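PDB 1LRZ: aminoacyltransferase FemA from Staphylococcus aureus, which adds the second and third glycines of the pentaglycine bridge in the peptidoglycan of this bacterium, taking them from glycyl-tRNA. Local coordinates for residues A[109-114]-A[129-134]. Numbering follows the deposited sequence.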
loop_
_atom_site.group_PDB
_atom_site.type_symbol
_atom_site.label_atom_id
_atom_site.label_comp_id
_atom_site.label_asym_id
_atom_site.label_seq_id
_atom_site.Cartn_x
_atom_site.Cartn_y
_atom_site.Cartn_z
ATOM N N PRO A 109 0.510 -7.230 -16.737
ATOM C CA PRO A 109 1.617 -6.282 -16.592
ATOM C C PRO A 109 1.278 -5.032 -15.795
ATOM O O PRO A 109 0.190 -4.462 -15.918
ATOM C CB PRO A 109 2.012 -5.977 -18.041
ATOM C CG PRO A 109 0.737 -6.113 -18.767
ATOM C CD PRO A 109 0.101 -7.343 -18.148
ATOM N N TYR A 110 2.235 -4.639 -14.964
ATOM C CA TYR A 110 2.144 -3.460 -14.103
ATOM C C TYR A 110 2.504 -2.314 -15.050
ATOM O O TYR A 110 3.580 -1.723 -14.960
ATOM C CB TYR A 110 3.186 -3.597 -12.986
ATOM C CG TYR A 110 2.973 -2.705 -11.776
ATOM C CD1 TYR A 110 3.982 -2.561 -10.822
ATOM C CD2 TYR A 110 1.766 -2.028 -11.570
ATOM C CE1 TYR A 110 3.806 -1.780 -9.688
ATOM C CE2 TYR A 110 1.579 -1.225 -10.427
ATOM C CZ TYR A 110 2.604 -1.114 -9.492
ATOM O OH TYR A 110 2.438 -0.371 -8.351
ATOM N N LEU A 111 1.583 -2.029 -15.967
ATOM C CA LEU A 111 1.772 -1.027 -17.012
ATOM C C LEU A 111 0.621 -0.026 -17.048
ATOM O O LEU A 111 -0.510 -0.400 -17.345
ATOM C CB LEU A 111 1.847 -1.753 -18.369
ATOM C CG LEU A 111 2.046 -0.932 -19.645
ATOM C CD1 LEU A 111 3.377 -0.214 -19.559
ATOM C CD2 LEU A 111 2.011 -1.851 -20.876
ATOM N N PRO A 112 0.897 1.257 -16.771
ATOM C CA PRO A 112 -0.167 2.266 -16.788
ATOM C C PRO A 112 -0.831 2.373 -18.150
ATOM O O PRO A 112 -0.188 2.198 -19.187
ATOM C CB PRO A 112 0.559 3.563 -16.420
ATOM C CG PRO A 112 1.740 3.096 -15.629
ATOM C CD PRO A 112 2.187 1.865 -16.399
ATOM N N TYR A 113 -2.122 2.691 -18.117
ATOM C CA TYR A 113 -2.938 2.866 -19.306
ATOM C C TYR A 113 -3.419 4.322 -19.326
ATOM O O TYR A 113 -3.122 5.071 -20.257
ATOM C CB TYR A 113 -4.130 1.901 -19.255
ATOM C CG TYR A 113 -5.252 2.218 -20.220
ATOM C CD1 TYR A 113 -4.987 2.573 -21.554
ATOM C CD2 TYR A 113 -6.581 2.138 -19.811
ATOM C CE1 TYR A 113 -6.016 2.842 -22.450
ATOM C CE2 TYR A 113 -7.627 2.402 -20.701
ATOM C CZ TYR A 113 -7.338 2.751 -22.016
ATOM O OH TYR A 113 -8.367 2.990 -22.895
ATOM N N GLN A 114 -4.136 4.712 -18.274
ATOM C CA GLN A 114 -4.673 6.064 -18.136
ATOM C C GLN A 114 -4.490 6.596 -16.708
ATOM O O GLN A 114 -4.333 5.818 -15.765
ATOM C CB GLN A 114 -6.181 6.075 -18.442
ATOM C CG GLN A 114 -6.577 5.580 -19.811
ATOM C CD GLN A 114 -8.066 5.751 -20.067
ATOM O OE1 GLN A 114 -8.459 6.347 -21.068
ATOM N NE2 GLN A 114 -8.903 5.226 -19.161
ATOM N N ASP A 129 -1.019 2.820 -25.299
ATOM C CA ASP A 129 -2.125 2.242 -26.072
ATOM C C ASP A 129 -1.660 1.208 -27.111
ATOM O O ASP A 129 -2.371 0.243 -27.380
ATOM C CB ASP A 129 -2.896 3.354 -26.791
ATOM C CG ASP A 129 -3.756 4.184 -25.849
ATOM O OD1 ASP A 129 -3.586 4.090 -24.612
ATOM O OD2 ASP A 129 -4.608 4.941 -26.358
ATOM N N TRP A 130 -0.482 1.423 -27.701
ATOM C CA TRP A 130 0.062 0.504 -28.706
ATOM C C TRP A 130 0.173 -0.923 -28.164
ATOM O O TRP A 130 0.148 -1.902 -28.921
ATOM C CB TRP A 130 1.452 0.961 -29.156
ATOM C CG TRP A 130 2.480 0.924 -28.071
ATOM C CD1 TRP A 130 2.785 1.926 -27.196
ATOM C CD2 TRP A 130 3.302 -0.194 -27.704
ATOM N NE1 TRP A 130 3.745 1.503 -26.305
ATOM C CE2 TRP A 130 4.081 0.207 -26.595
ATOM C CE3 TRP A 130 3.459 -1.496 -28.208
ATOM C CZ2 TRP A 130 5.000 -0.656 -25.970
ATOM C CZ3 TRP A 130 4.377 -2.355 -27.583
ATOM C CH2 TRP A 130 5.134 -1.926 -26.479
ATOM N N PHE A 131 0.300 -1.037 -26.849
ATOM C CA PHE A 131 0.434 -2.340 -26.219
ATOM C C PHE A 131 -0.734 -3.273 -26.527
ATOM O O PHE A 131 -0.529 -4.460 -26.789
ATOM C CB PHE A 131 0.560 -2.188 -24.703
ATOM C CG PHE A 131 0.937 -3.456 -24.003
ATOM C CD1 PHE A 131 2.215 -3.992 -24.153
ATOM C CD2 PHE A 131 0.015 -4.127 -23.206
ATOM C CE1 PHE A 131 2.572 -5.178 -23.514
ATOM C CE2 PHE A 131 0.361 -5.305 -22.567
ATOM C CZ PHE A 131 1.643 -5.837 -22.719
ATOM N N PHE A 132 -1.958 -2.751 -26.491
ATOM C CA PHE A 132 -3.125 -3.591 -26.757
ATOM C C PHE A 132 -3.049 -4.278 -28.127
ATOM O O PHE A 132 -3.303 -5.481 -28.240
ATOM C CB PHE A 132 -4.425 -2.779 -26.652
ATOM C CG PHE A 132 -4.694 -2.224 -25.263
ATOM C CD1 PHE A 132 -4.240 -0.954 -24.903
ATOM C CD2 PHE A 132 -5.381 -2.986 -24.312
ATOM C CE1 PHE A 132 -4.461 -0.446 -23.620
ATOM C CE2 PHE A 132 -5.611 -2.489 -23.017
ATOM C CZ PHE A 132 -5.149 -1.217 -22.673
ATOM N N ASP A 133 -2.696 -3.516 -29.158
ATOM C CA ASP A 133 -2.595 -4.055 -30.512
ATOM C C ASP A 133 -1.483 -5.086 -30.620
ATOM O O ASP A 133 -1.659 -6.137 -31.243
ATOM C CB ASP A 133 -2.346 -2.928 -31.520
ATOM C CG ASP A 133 -3.633 -2.230 -31.952
ATOM O OD1 ASP A 133 -3.551 -1.157 -32.594
ATOM O OD2 ASP A 133 -4.731 -2.753 -31.659
ATOM N N LYS A 134 -0.335 -4.787 -30.020
ATOM C CA LYS A 134 0.774 -5.719 -30.068
ATOM C C LYS A 134 0.411 -7.046 -29.388
ATOM O O LYS A 134 0.702 -8.115 -29.922
ATOM C CB LYS A 134 2.017 -5.111 -29.422
ATOM C CG LYS A 134 3.177 -6.093 -29.292
ATOM C CD LYS A 134 4.498 -5.437 -29.620
ATOM C CE LYS A 134 4.554 -5.064 -31.097
ATOM N NZ LYS A 134 5.866 -4.481 -31.482
HETATM O O HOH W 1 -1.742 4.094 -22.520
#
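The phenol ring of Y113 has F132 over one face, Q114 CG over the centre of the other, and the carboxylate oxygen OD1 of D129 in plane at its edge. F132 comes in edge first, an edge-to-face (T-shaped) pair with centroids 5.3 Å apart and planes at 73°. F132 CE1 comes closest, 3.7 Å from Y113 CD1, while CZ stands over the face near its rim. D129 OD1 lies 3.5 Å from Y113 CE1, at the C-H edge of the ring, with the carboxylate turned well out of the ring plane.

The second flat group is F131, whose ring has L111 over one face. The methyl CD2 of L111 sits 3.8 Å from the ring centroid and only 16° off the normal, a clear CH-pi contact. CG of L111 is anti to the backbone N (chi1 -180°), which places the CD2 methyl over the F131 face. P109 adds its CG obliquely, 3.9 Å from F131 CE2.

In the fold, this joins the lead-in and start of strand 112-116, next to last in the large mixed sheet, to the residues at the start of helix 130-137; strand 122-125, the sheet's outermost within the chain, lies between them in sequence. The sheet belongs to the FemABX fold, which is related to the GNAT acetyltransferase fold. Y113 and Q114 form a classic beta bulge opposite E392 on strand 389-393. F131 and F132, neighbours on the helix, divide the work: F131 meets P109 and L111, while F132 meets Y113.

A water ties the polar side together, donating to Y113 O and to D129 OD1 at 2.8 Å each, so OD1 serves both the water and the phenol edge. Beyond the two segments, F397 meets F131 edge-to-face, and N128 ND2 hydrogen-bonds to P112 O.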